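Local coordinates for cytochrome P450 monooxygenase (Rhodococcus sp. ECU0066, PDB 6KBH), which probably acts as a self-sufficient monooxygenase, passing electrons from FMN through a [2Fe-2S] cluster to a heme that activates oxygen, at residues S95-L100 and N127-A132; H172-D177 and P436-V441; H754-L759 and C773-C778; P503-G508 and G526-R531. One frame throughout, in Å; residues are numbered along the deposited sequence.

In the fold
Along the chain come interaction 1, interaction 2, interaction 4, then interaction 3. The first two belong to the heme domain, their centres about 35 Å apart: interaction 1 lies beside the heme, next to the edge strand 94-95 of a mixed sheet, and interaction 2 forms part of a separate three-stranded sheet away from the cofactor sites. Interaction 4 joins two loops of the FMN-binding domain's antiparallel sheet, and interaction 3 includes one of the four cysteines that bind the [2Fe-2S] cluster. Interactions 3 and 4 approach to about 10 Å between nearest atoms, whereas interactions 1 and 4 lie about 54 Å apart, centre to centre. One chain thus carries all three redox domains, consistent with self-sufficiency.

Interaction 1 (S95-L100 and N127-A132); sequences SPSIAL and NEDEPA
Ser95 and Asp129 supply the polar part of the contact. The hydroxyl stands before both carboxylate oxygens, with Ser95 OG 2.9 Å from Asp129 OD1 and 3.0 Å from Asp129 OD2. Both are weak hydrogen bonds, and which of the two the proton serves is not settled. With OG turned opposite the backbone N (chi1 167°), the hydroxyl of Ser95 reaches the acid although its CB does not point straight at it. Ser97 OG comes to the same group, 3.2 Å from Asp129 OD1.

A second kind of contact is made by the backbone: Asn127 CA lies 3.4 Å from Pro96 O, and an angle of 161° at the hydrogen supports a CA-H...O interaction. Pro96 O also accepts from Ala99 N at 3.0 Å, which closes a turn after strand 94-95. In P450 terms the two segments open and close the B-C region, the second leading into helix 133-139, where the heme-binding His133 and Arg137 lie. Pro96 itself touches the heme-binding residues Arg334 and His391.

Van der Waals contacts complete the set. The Pro96 ring rests by CG on Glu128 O, 3.7 Å away. Leu100 crosses Asn127 at about a right angle, its CD1 branch against the amide, while Ala99 CB sits 3.7 Å from Asn127 ND2. The Glu128 carboxylate turns elsewhere, to Tyr271.

Interaction 2 (H172-D177 and P436-V441); sequences HVDLVD and PDHVWV
Asp174 sets CG opposite its backbone N (chi1 172°), which swings the carboxylate toward His438 and Val439, while Trp440, with CG beside its own N (chi1 -68°), lays its six-membered ring over Asp174. There Asp174 CB sits 3.4 Å from the ring centroid of Trp440 and close to the ring normal, the evidence for a CH-pi contact. Val439 N lies nearly on the C-O axis of Asp174 OD1, at 2.8 Å, though its N-H points off the line. Asp174 OD2 accepts a weak bond from His438 ND1 at 3.1 Å, the carboxylate and imidazole planes standing 82° apart. Asp174 is also the N-cap of the helix starting at Leu175: its OD2 accepts from Asp177 N at 2.8 Å, from above the carboxylate plane.

Val173 and Val441 form an antiparallel hydrogen-bonded pair, Val173 N to Val441 O at 3.2 Å and Val441 N to Val173 O at 3.1 Å; Asp174 and Trp440 form the non-hydrogen-bonded pair. Leu175 N bonds to Val439 O at 3.0 Å where strand gives way to helix. On the face away from Trp440, Val173 CG1 lies 3.5 Å from Val441 CG2; Leu175 packs against Val439 and Val441. Strand 418-419 completes this small β3 sheet of P450s.

The donors and helix start would probably favour the Asp174 anion; the nearby Asp177 carboxylate would work against it, making a protonated His438 more likely.

Interaction 3 (H754-L759 and C773-C778); sequences HRDLVL and CCSRAC. With FES (Fe2/s2 (inorganic) cluster), chain D.
Cys774 lays its sulfur against the peptide that joins Arg755 to Asp756: SG is 3.7 Å from Arg755 C and 3.8 Å from Asp756 N. Beside it Ser775 OG accepts from Arg755 N at 3.1 Å, a nearly straight bond with 164° at the hydrogen. Were Ser775 replaced by an alanine, Arg755 N would probably lose this acceptor and the 754-759 loop part of its tie to the segment after the cluster.

The extended Arg755 chain runs along Cys774, its CD 3.8 Å from Cys774 O, and carries the guanidinium to salt bridges with Glu698 and Asp753. These acids probably offset the nearness of Arg776, whose NH1 is 5.0 Å from Arg755 NH1. Asp756 OD2 accepts from Leu759 N at 3.2 Å, an Asx motif within the loop.

One residue before Cys774, Cys773 SG binds the cluster iron FE2 at 2.3 Å, and Cys743 supplies that iron's other protein ligand. The contact thus sits next to the fourth cysteine ligand, which is remote in sequence from Cys735, Cys740 and Cys743, as in plant-type [2Fe-2S] ferredoxins.

Interaction 4 (P503-G508 and G526-R531); sequences PKWSAG and GDPHDR
Pro528 lies over one face of the Trp505 indole, the two side chains crossing at about a right angle, with Pro528 CG 3.6 Å from Trp505 CH2. The same CG stands 4.0 Å from the centroid of the indole's six-membered ring, 29° off its normal, which makes this a CH-pi contact. At the indole's edge, in its plane, Gly526 O approaches Trp505 CH2 to 3.7 Å. A serine here in place of Trp505 would probably uncover the Pro528 ring and open a gap beside Gly526.

Further along, Lys504 CG sits over one face of the Arg531 guanidinium, 3.7 Å from NE of Arg531. The charged ends come close too, Lys504 NZ being 4.2 Å from Arg531 NH1, which is likely to be unfavourable unless solvent screens it.

Both loops connect strands of the antiparallel sheet of the FR-type flavin-binding domain: the 503-508 loop leads into strand 510-515, and the 526-531 loop joins strands 518-523 and 533-536.

What positions these groups lies mostly next door. Arg531 NE donates to Leu502 O, and a weak bond from Asp530 N to Asp527 OD2 spans the turn that holds Pro528. Outside the two loops, the Phe534 ring meets that of Trp505 with the planes at about 75°.

Interaction 1 (S95-L100 and N127-A132)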
loop_
_atom_site.group_PDB
_atom_site.type_symbol
_atom_site.label_atom_id
_atom_site.label_comp_id
_atom_site.label_asym_id
_atom_site.label_seq_id
_atom_site.Cartn_x
_atom_site.Cartn_y
_atom_site.Cartn_z
ATOM N N SER A 95 23.213 -12.449 5.886
ATOM C CA SER A 95 22.402 -13.199 6.836
ATOM C C SER A 95 21.828 -12.277 7.911
ATOM O O SER A 95 22.509 -11.357 8.369
ATOM C CB SER A 95 23.235 -14.295 7.494
ATOM O OG SER A 95 22.563 -14.834 8.617
ATOM N N PRO A 96 20.581 -12.504 8.332
ATOM C CA PRO A 96 20.024 -11.728 9.448
ATOM C C PRO A 96 20.428 -12.282 10.806
ATOM O O PRO A 96 19.784 -11.980 11.813
ATOM C CB PRO A 96 18.511 -11.842 9.225
ATOM C CG PRO A 96 18.345 -13.179 8.577
ATOM C CD PRO A 96 19.573 -13.384 7.712
ATOM N N SER A 97 21.476 -13.114 10.832
ATOM C CA SER A 97 21.963 -13.693 12.083
ATOM C C SER A 97 22.127 -12.642 13.174
ATOM O O SER A 97 21.822 -12.901 14.344
ATOM C CB SER A 97 23.300 -14.403 11.846
ATOM O OG SER A 97 23.177 -15.445 10.895
ATOM N N ILE A 98 22.592 -11.451 12.811
ATOM C CA ILE A 98 22.957 -10.426 13.783
ATOM C C ILE A 98 21.845 -9.390 13.963
ATOM O O ILE A 98 22.083 -8.328 14.538
ATOM C CB ILE A 98 24.281 -9.748 13.402
ATOM C CG1 ILE A 98 24.170 -9.154 11.995
ATOM C CG2 ILE A 98 25.428 -10.744 13.481
ATOM C CD1 ILE A 98 25.222 -8.124 11.678
ATOM N N ALA A 99 20.628 -9.696 13.502
ATOM C CA ALA A 99 19.569 -8.689 13.428
ATOM C C ALA A 99 19.265 -8.068 14.790
ATOM O O ALA A 99 19.015 -6.860 14.882
ATOM C CB ALA A 99 18.303 -9.302 12.830
ATOM N N LEU A 100 19.266 -8.871 15.857
ATOM C CA LEU A 100 19.085 -8.345 17.207
ATOM C C LEU A 100 20.290 -8.635 18.097
ATOM O O LEU A 100 20.170 -8.673 19.323
ATOM C CB LEU A 100 17.801 -8.873 17.853
ATOM C CG LEU A 100 16.449 -8.604 17.165
ATOM C CD1 LEU A 100 15.713 -9.879 16.845
ATOM C CD2 LEU A 100 15.557 -7.711 18.013
ATOM N N ASN A 127 15.870 -13.288 13.144
ATOM C CA ASN A 127 17.222 -13.813 13.177
ATOM C C ASN A 127 17.385 -15.087 12.369
ATOM O O ASN A 127 18.517 -15.448 12.034
ATOM C CB ASN A 127 17.605 -14.119 14.619
ATOM C CG ASN A 127 17.064 -13.108 15.569
ATOM O OD1 ASN A 127 16.565 -13.445 16.642
ATOM N ND2 ASN A 127 17.192 -11.845 15.204
ATOM N N GLU A 128 16.293 -15.784 12.075
ATOM C CA GLU A 128 16.402 -17.119 11.511
ATOM C C GLU A 128 17.012 -17.074 10.126
ATOM O O GLU A 128 16.546 -16.340 9.250
ATOM C CB GLU A 128 15.036 -17.783 11.431
ATOM C CG GLU A 128 14.329 -17.863 12.734
ATOM C CD GLU A 128 13.261 -18.916 12.715
ATOM O OE1 GLU A 128 13.510 -20.010 12.167
ATOM O OE2 GLU A 128 12.159 -18.630 13.213
ATOM N N ASP A 129 18.043 -17.879 9.926
ATOM C CA ASP A 129 18.514 -18.104 8.580
ATOM C C ASP A 129 17.598 -19.090 7.869
ATOM O O ASP A 129 16.687 -19.681 8.456
ATOM C CB ASP A 129 19.946 -18.628 8.586
ATOM C CG ASP A 129 20.944 -17.587 9.030
ATOM O OD1 ASP A 129 20.519 -16.579 9.635
ATOM O OD2 ASP A 129 22.148 -17.768 8.765
ATOM N N GLU A 130 17.844 -19.250 6.585
ATOM C CA GLU A 130 17.270 -20.349 5.845
ATOM C C GLU A 130 18.058 -21.619 6.149
ATOM O O GLU A 130 19.218 -21.552 6.560
ATOM C CB GLU A 130 17.281 -20.022 4.354
ATOM C CG GLU A 130 16.512 -18.755 4.011
ATOM C CD GLU A 130 15.058 -18.810 4.457
ATOM O OE1 GLU A 130 14.472 -19.914 4.464
ATOM O OE2 GLU A 130 14.500 -17.749 4.809
ATOM N N PRO A 131 17.452 -22.801 5.963
ATOM C CA PRO A 131 16.113 -23.037 5.411
ATOM C C PRO A 131 14.969 -23.018 6.430
ATOM O O PRO A 131 13.837 -23.321 6.060
ATOM C CB PRO A 131 16.248 -24.428 4.793
ATOM C CG PRO A 131 17.231 -25.118 5.674
ATOM C CD PRO A 131 18.182 -24.062 6.185
ATOM N N ALA A 132 15.248 -22.657 7.682
ATOM C CA ALA A 132 14.206 -22.703 8.703
ATOM C C ALA A 132 13.229 -21.537 8.598
ATOM O O ALA A 132 12.057 -21.683 8.966
ATOM C CB ALA A 132 14.837 -22.728 10.096
#

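Interaction 2 (H172-D177 and P436-V441)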
loop_
_atom_site.group_PDB
_atom_site.type_symbol
_atom_site.label_atom_id
_atom_site.label_comp_id
_atom_site.label_asym_id
_atom_site.label_seq_id
_atom_site.Cartn_x
_atom_site.Cartn_y
_atom_site.Cartn_z
ATOM N N HIS A 172 -3.653 20.019 26.604
ATOM C CA HIS A 172 -2.221 19.870 26.823
ATOM C C HIS A 172 -1.940 18.427 27.219
ATOM O O HIS A 172 -2.542 17.920 28.171
ATOM C CB HIS A 172 -1.751 20.848 27.907
ATOM C CG HIS A 172 -0.478 20.447 28.586
ATOM N ND1 HIS A 172 -0.456 19.692 29.739
ATOM C CD2 HIS A 172 0.815 20.715 28.287
ATOM C CE1 HIS A 172 0.797 19.503 30.114
ATOM N NE2 HIS A 172 1.587 20.113 29.250
ATOM N N VAL A 173 -1.032 17.772 26.494
ATOM C CA VAL A 173 -0.734 16.363 26.728
ATOM C C VAL A 173 0.602 16.050 26.077
ATOM O O VAL A 173 0.971 16.653 25.067
ATOM C CB VAL A 173 -1.865 15.453 26.177
ATOM C CG1 VAL A 173 -2.133 15.761 24.724
ATOM C CG2 VAL A 173 -1.520 13.979 26.335
ATOM N N ASP A 174 1.344 15.117 26.673
ATOM C CA ASP A 174 2.392 14.408 25.951
ATOM C C ASP A 174 1.735 13.231 25.254
ATOM O O ASP A 174 1.342 12.257 25.904
ATOM C CB ASP A 174 3.510 13.918 26.863
ATOM C CG ASP A 174 4.485 13.017 26.127
ATOM O OD1 ASP A 174 4.927 13.415 25.029
ATOM O OD2 ASP A 174 4.802 11.919 26.632
ATOM N N LEU A 175 1.613 13.324 23.933
ATOM C CA LEU A 175 0.991 12.244 23.182
ATOM C C LEU A 175 1.710 10.920 23.425
ATOM O O LEU A 175 1.061 9.887 23.629
ATOM C CB LEU A 175 0.970 12.601 21.695
ATOM C CG LEU A 175 0.159 13.822 21.247
ATOM C CD1 LEU A 175 0.317 14.075 19.755
ATOM C CD2 LEU A 175 -1.310 13.669 21.613
ATOM N N VAL A 176 3.047 10.949 23.482
ATOM C CA VAL A 176 3.839 9.720 23.583
ATOM C C VAL A 176 3.433 8.916 24.814
ATOM O O VAL A 176 2.942 7.788 24.706
ATOM C CB VAL A 176 5.344 10.043 23.603
ATOM C CG1 VAL A 176 6.158 8.776 23.851
ATOM C CG2 VAL A 176 5.772 10.703 22.305
ATOM N N ASP A 177 3.621 9.494 26.003
ATOM C CA ASP A 177 3.447 8.724 27.232
ATOM C C ASP A 177 1.988 8.358 27.465
ATOM O O ASP A 177 1.686 7.241 27.902
ATOM C CB ASP A 177 3.990 9.504 28.428
ATOM C CG ASP A 177 5.488 9.363 28.581
ATOM O OD1 ASP A 177 6.027 8.296 28.217
ATOM O OD2 ASP A 177 6.122 10.320 29.069
ATOM N N PRO A 436 10.744 10.067 19.321
ATOM C CA PRO A 436 10.945 11.036 20.402
ATOM C C PRO A 436 10.504 10.500 21.753
ATOM O O PRO A 436 9.537 9.743 21.870
ATOM C CB PRO A 436 10.089 12.232 19.973
ATOM C CG PRO A 436 9.045 11.650 19.085
ATOM C CD PRO A 436 9.692 10.491 18.379
ATOM N N ASP A 437 11.247 10.901 22.785
ATOM C CA ASP A 437 10.829 10.606 24.149
ATOM C C ASP A 437 9.462 11.207 24.433
ATOM O O ASP A 437 8.642 10.607 25.138
ATOM C CB ASP A 437 11.865 11.137 25.142
ATOM C CG ASP A 437 13.208 10.458 24.997
ATOM O OD1 ASP A 437 13.240 9.307 24.516
ATOM O OD2 ASP A 437 14.230 11.073 25.365
ATOM N N HIS A 438 9.195 12.389 23.882
ATOM C CA HIS A 438 7.938 13.079 24.110
ATOM C C HIS A 438 7.600 13.930 22.898
ATOM O O HIS A 438 8.487 14.418 22.194
ATOM C CB HIS A 438 7.990 13.981 25.349
ATOM C CG HIS A 438 8.474 13.289 26.582
ATOM N ND1 HIS A 438 7.804 12.228 27.150
ATOM C CD2 HIS A 438 9.567 13.503 27.351
ATOM C CE1 HIS A 438 8.462 11.818 28.220
ATOM N NE2 HIS A 438 9.535 12.575 28.364
ATOM N N VAL A 439 6.303 14.100 22.666
ATOM C CA VAL A 439 5.790 15.146 21.794
ATOM C C VAL A 439 4.715 15.883 22.589
ATOM O O VAL A 439 3.770 15.265 23.095
ATOM C CB VAL A 439 5.277 14.591 20.445
ATOM C CG1 VAL A 439 3.846 14.110 20.494
ATOM C CG2 VAL A 439 5.455 15.616 19.340
ATOM N N TRP A 440 4.923 17.179 22.799
ATOM C CA TRP A 440 4.064 17.982 23.660
ATOM C C TRP A 440 3.170 18.842 22.780
ATOM O O TRP A 440 3.665 19.604 21.942
ATOM C CB TRP A 440 4.891 18.846 24.612
ATOM C CG TRP A 440 5.635 18.055 25.655
ATOM C CD1 TRP A 440 6.962 17.734 25.649
ATOM C CD2 TRP A 440 5.092 17.488 26.856
ATOM N NE1 TRP A 440 7.278 17.002 26.768
ATOM C CE2 TRP A 440 6.150 16.838 27.526
ATOM C CE3 TRP A 440 3.816 17.467 27.430
ATOM C CZ2 TRP A 440 5.970 16.173 28.739
ATOM C CZ3 TRP A 440 3.641 16.808 28.637
ATOM C CH2 TRP A 440 4.712 16.169 29.276
ATOM N N VAL A 441 1.861 18.718 22.967
ATOM C CA VAL A 441 0.890 19.352 22.088
ATOM C C VAL A 441 -0.118 20.130 22.920
ATOM O O VAL A 441 -0.573 19.665 23.972
ATOM C CB VAL A 441 0.178 18.318 21.191
ATOM C CG1 VAL A 441 1.172 17.677 20.238
ATOM C CG2 VAL A 441 -0.496 17.262 22.032
#

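Interaction 3 (H754-L759 and C773-C778)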
loop_
_atom_site.group_PDB
_atom_site.type_symbol
_atom_site.label_atom_id
_atom_site.label_comp_id
_atom_site.label_asym_id
_atom_site.label_seq_id
_atom_site.Cartn_x
_atom_site.Cartn_y
_atom_site.Cartn_z
ATOM N N HIS A 754 -3.239 -14.631 -20.981
ATOM C CA HIS A 754 -4.025 -13.405 -20.885
ATOM C C HIS A 754 -5.515 -13.710 -20.792
ATOM O O HIS A 754 -6.058 -14.458 -21.610
ATOM C CB HIS A 754 -3.768 -12.523 -22.104
ATOM C CG HIS A 754 -2.539 -11.676 -22.006
ATOM N ND1 HIS A 754 -2.353 -10.741 -21.009
ATOM C CD2 HIS A 754 -1.450 -11.595 -22.805
ATOM C CE1 HIS A 754 -1.193 -10.134 -21.189
ATOM N NE2 HIS A 754 -0.627 -10.632 -22.274
ATOM N N ARG A 755 -6.182 -13.120 -19.788
ATOM C CA ARG A 755 -7.627 -13.275 -19.642
ATOM C C ARG A 755 -8.328 -11.998 -19.202
ATOM O O ARG A 755 -9.458 -12.064 -18.707
ATOM C CB ARG A 755 -7.954 -14.374 -18.656
ATOM C CG ARG A 755 -7.546 -15.689 -19.183
ATOM C CD ARG A 755 -7.890 -16.777 -18.275
ATOM N NE ARG A 755 -7.388 -18.007 -18.847
ATOM C CZ ARG A 755 -7.436 -19.161 -18.214
ATOM N NH1 ARG A 755 -7.977 -19.199 -17.009
ATOM N NH2 ARG A 755 -6.959 -20.261 -18.777
ATOM N N ASP A 756 -7.690 -10.852 -19.356
ATOM C CA ASP A 756 -8.333 -9.584 -19.086
ATOM C C ASP A 756 -9.062 -9.105 -20.336
ATOM O O ASP A 756 -9.018 -9.731 -21.398
ATOM C CB ASP A 756 -7.302 -8.555 -18.653
ATOM C CG ASP A 756 -6.175 -8.426 -19.651
ATOM O OD1 ASP A 756 -5.727 -9.466 -20.176
ATOM O OD2 ASP A 756 -5.748 -7.290 -19.931
ATOM N N LEU A 757 -9.737 -7.966 -20.208
ATOM C CA LEU A 757 -10.346 -7.298 -21.346
ATOM C C LEU A 757 -9.796 -5.888 -21.535
ATOM O O LEU A 757 -10.334 -5.129 -22.350
ATOM C CB LEU A 757 -11.872 -7.262 -21.190
ATOM C CG LEU A 757 -12.584 -8.441 -20.508
ATOM C CD1 LEU A 757 -14.090 -8.251 -20.562
ATOM C CD2 LEU A 757 -12.214 -9.795 -21.113
ATOM N N VAL A 758 -8.737 -5.519 -20.814
ATOM C CA VAL A 758 -8.238 -4.148 -20.869
ATOM C C VAL A 758 -7.116 -3.972 -21.893
ATOM O O VAL A 758 -7.047 -2.932 -22.560
ATOM C CB VAL A 758 -7.795 -3.688 -19.463
ATOM C CG1 VAL A 758 -6.921 -4.729 -18.796
ATOM C CG2 VAL A 758 -7.062 -2.353 -19.530
ATOM N N LEU A 759 -6.246 -4.965 -22.061
ATOM C CA LEU A 759 -5.076 -4.795 -22.910
ATOM C C LEU A 759 -5.384 -5.159 -24.357
ATOM O O LEU A 759 -5.967 -6.214 -24.633
ATOM C CB LEU A 759 -3.905 -5.628 -22.387
ATOM C CG LEU A 759 -3.317 -5.116 -21.066
ATOM C CD1 LEU A 759 -2.593 -6.220 -20.318
ATOM C CD2 LEU A 759 -2.397 -3.922 -21.277
ATOM N N CYS A 773 -5.239 -10.392 -11.361
ATOM C CA CYS A 773 -6.401 -11.056 -10.784
ATOM C C CYS A 773 -6.938 -12.207 -11.624
ATOM O O CYS A 773 -7.533 -13.138 -11.065
ATOM C CB CYS A 773 -7.522 -10.040 -10.554
ATOM S SG CYS A 773 -8.189 -9.340 -12.078
ATOM N N CYS A 774 -6.761 -12.175 -12.946
ATOM C CA CYS A 774 -7.398 -13.182 -13.792
ATOM C C CYS A 774 -6.430 -13.868 -14.752
ATOM O O CYS A 774 -6.618 -15.042 -15.084
ATOM C CB CYS A 774 -8.552 -12.548 -14.573
ATOM S SG CYS A 774 -8.096 -11.114 -15.569
ATOM N N SER A 775 -5.397 -13.161 -15.203
ATOM C CA SER A 775 -4.430 -13.760 -16.110
ATOM C C SER A 775 -3.551 -14.768 -15.369
ATOM O O SER A 775 -3.414 -14.728 -14.143
ATOM C CB SER A 775 -3.564 -12.682 -16.762
ATOM O OG SER A 775 -4.330 -11.875 -17.642
ATOM N N ARG A 776 -2.956 -15.690 -16.128
ATOM C CA ARG A 776 -2.121 -16.734 -15.543
ATOM C C ARG A 776 -0.906 -17.002 -16.411
ATOM O O ARG A 776 -0.618 -16.296 -17.383
ATOM C CB ARG A 776 -2.830 -18.082 -15.396
ATOM C CG ARG A 776 -4.070 -18.152 -14.589
ATOM C CD ARG A 776 -4.381 -19.626 -14.418
ATOM N NE ARG A 776 -4.209 -20.055 -13.039
ATOM C CZ ARG A 776 -5.078 -19.773 -12.076
ATOM N NH1 ARG A 776 -6.170 -19.079 -12.360
ATOM N NH2 ARG A 776 -4.864 -20.194 -10.838
ATOM N N ALA A 777 -0.227 -18.082 -16.034
ATOM C CA ALA A 777 0.810 -18.714 -16.830
ATOM C C ALA A 777 0.207 -19.673 -17.840
ATOM O O ALA A 777 -0.645 -20.499 -17.496
ATOM C CB ALA A 777 1.752 -19.504 -15.929
ATOM N N CYS A 778 0.657 -19.574 -19.082
ATOM C CA CYS A 778 0.731 -20.748 -19.942
ATOM C C CYS A 778 2.125 -21.317 -19.713
ATOM O O CYS A 778 3.114 -20.804 -20.243
ATOM C CB CYS A 778 0.470 -20.388 -21.400
ATOM S SG CYS A 778 1.276 -18.878 -21.948
HETATM FE FE1 FES D . -9.466 -4.736 -12.212
HETATM FE FE2 FES D . -7.643 -7.102 -12.089
HETATM S S1 FES D . -8.580 -5.858 -10.642
HETATM S S2 FES D . -8.524 -5.977 -13.659
#

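Interaction 4 (P503-G508 and G526-R531)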
loop_
_atom_site.group_PDB
_atom_site.type_symbol
_atom_site.label_atom_id
_atom_site.label_comp_id
_atom_site.label_asym_id
_atom_site.label_seq_id
_atom_site.Cartn_x
_atom_site.Cartn_y
_atom_site.Cartn_z
ATOM N N PRO A 503 -6.302 16.939 -15.433
ATOM C CA PRO A 503 -5.545 16.440 -16.587
ATOM C C PRO A 503 -6.313 16.564 -17.895
ATOM O O PRO A 503 -7.544 16.621 -17.934
ATOM C CB PRO A 503 -5.300 14.968 -16.236
ATOM C CG PRO A 503 -5.314 14.936 -14.751
ATOM C CD PRO A 503 -6.329 15.963 -14.329
ATOM N N LYS A 504 -5.550 16.615 -18.982
ATOM C CA LYS A 504 -6.125 16.447 -20.307
ATOM C C LYS A 504 -6.522 14.990 -20.496
ATOM O O LYS A 504 -5.839 14.080 -20.019
ATOM C CB LYS A 504 -5.119 16.864 -21.379
ATOM C CG LYS A 504 -4.716 18.330 -21.326
ATOM C CD LYS A 504 -3.241 18.516 -21.659
ATOM C CE LYS A 504 -2.806 19.962 -21.469
ATOM N NZ LYS A 504 -3.117 20.800 -22.660
ATOM N N TRP A 505 -7.639 14.765 -21.183
ATOM C CA TRP A 505 -8.106 13.412 -21.447
ATOM C C TRP A 505 -8.638 13.330 -22.869
ATOM O O TRP A 505 -9.310 14.251 -23.342
ATOM C CB TRP A 505 -9.192 12.982 -20.448
ATOM C CG TRP A 505 -10.350 13.929 -20.351
ATOM C CD1 TRP A 505 -10.469 14.999 -19.510
ATOM C CD2 TRP A 505 -11.561 13.884 -21.118
ATOM N NE1 TRP A 505 -11.676 15.625 -19.710
ATOM C CE2 TRP A 505 -12.365 14.961 -20.691
ATOM C CE3 TRP A 505 -12.042 13.041 -22.125
ATOM C CZ2 TRP A 505 -13.623 15.214 -21.236
ATOM C CZ3 TRP A 505 -13.290 13.295 -22.664
ATOM C CH2 TRP A 505 -14.066 14.373 -22.219
ATOM N N SER A 506 -8.317 12.234 -23.547
ATOM C CA SER A 506 -8.822 11.979 -24.884
ATOM C C SER A 506 -10.131 11.195 -24.804
ATOM O O SER A 506 -10.567 10.768 -23.733
ATOM C CB SER A 506 -7.778 11.232 -25.715
ATOM O OG SER A 506 -7.313 10.080 -25.035
ATOM N N ALA A 507 -10.769 11.015 -25.955
ATOM C CA ALA A 507 -12.069 10.363 -25.974
ATOM C C ALA A 507 -11.958 8.889 -25.604
ATOM O O ALA A 507 -10.958 8.222 -25.887
ATOM C CB ALA A 507 -12.717 10.498 -27.342
ATOM N N GLY A 508 -13.016 8.382 -24.975
ATOM C CA GLY A 508 -13.043 7.028 -24.474
ATOM C C GLY A 508 -12.521 6.875 -23.065
ATOM O O GLY A 508 -12.715 5.811 -22.462
ATOM N N GLY A 526 -18.335 14.842 -20.837
ATOM C CA GLY A 526 -18.310 16.284 -20.737
ATOM C C GLY A 526 -17.477 16.899 -21.840
ATOM O O GLY A 526 -17.143 16.261 -22.842
ATOM N N ASP A 527 -17.130 18.167 -21.642
ATOM C CA ASP A 527 -16.339 18.896 -22.621
ATOM C C ASP A 527 -14.865 18.806 -22.253
ATOM O O ASP A 527 -14.497 19.176 -21.129
ATOM C CB ASP A 527 -16.775 20.350 -22.688
ATOM C CG ASP A 527 -15.872 21.191 -23.572
ATOM O OD1 ASP A 527 -15.733 20.865 -24.771
ATOM O OD2 ASP A 527 -15.303 22.185 -23.072
ATOM N N PRO A 528 -13.998 18.316 -23.145
ATOM C CA PRO A 528 -12.570 18.236 -22.796
ATOM C C PRO A 528 -11.925 19.596 -22.605
ATOM O O PRO A 528 -11.081 19.756 -21.716
ATOM C CB PRO A 528 -11.959 17.476 -23.984
ATOM C CG PRO A 528 -13.120 16.813 -24.670
ATOM C CD PRO A 528 -14.279 17.737 -24.468
ATOM N N HIS A 529 -12.305 20.587 -23.417
ATOM C CA HIS A 529 -11.713 21.915 -23.315
ATOM C C HIS A 529 -12.068 22.601 -22.005
ATOM O O HIS A 529 -11.390 23.557 -21.614
ATOM C CB HIS A 529 -12.158 22.769 -24.499
ATOM C CG HIS A 529 -11.880 22.138 -25.827
ATOM N ND1 HIS A 529 -12.471 22.569 -26.995
ATOM C CD2 HIS A 529 -11.075 21.105 -26.170
ATOM C CE1 HIS A 529 -12.041 21.828 -28.001
ATOM N NE2 HIS A 529 -11.193 20.932 -27.527
ATOM N N ASP A 530 -13.115 22.142 -21.327
ATOM C CA ASP A 530 -13.409 22.579 -19.971
ATOM C C ASP A 530 -12.583 21.722 -19.024
ATOM O O ASP A 530 -12.880 20.540 -18.819
ATOM C CB ASP A 530 -14.897 22.475 -19.655
ATOM C CG ASP A 530 -15.239 23.105 -18.330
ATOM O OD1 ASP A 530 -14.302 23.595 -17.675
ATOM O OD2 ASP A 530 -16.423 23.110 -17.938
ATOM N N ARG A 531 -11.546 22.316 -18.448
ATOM C CA ARG A 531 -10.619 21.594 -17.590
ATOM C C ARG A 531 -10.677 22.103 -16.155
ATOM O O ARG A 531 -9.675 22.117 -15.436
ATOM C CB ARG A 531 -9.210 21.676 -18.165
ATOM C CG ARG A 531 -9.193 21.369 -19.656
ATOM C CD ARG A 531 -8.205 20.272 -19.985
ATOM N NE ARG A 531 -6.979 20.426 -19.211
ATOM C CZ ARG A 531 -6.096 21.402 -19.399
ATOM N NH1 ARG A 531 -6.293 22.313 -20.344
ATOM N NH2 ARG A 531 -5.011 21.463 -18.642
#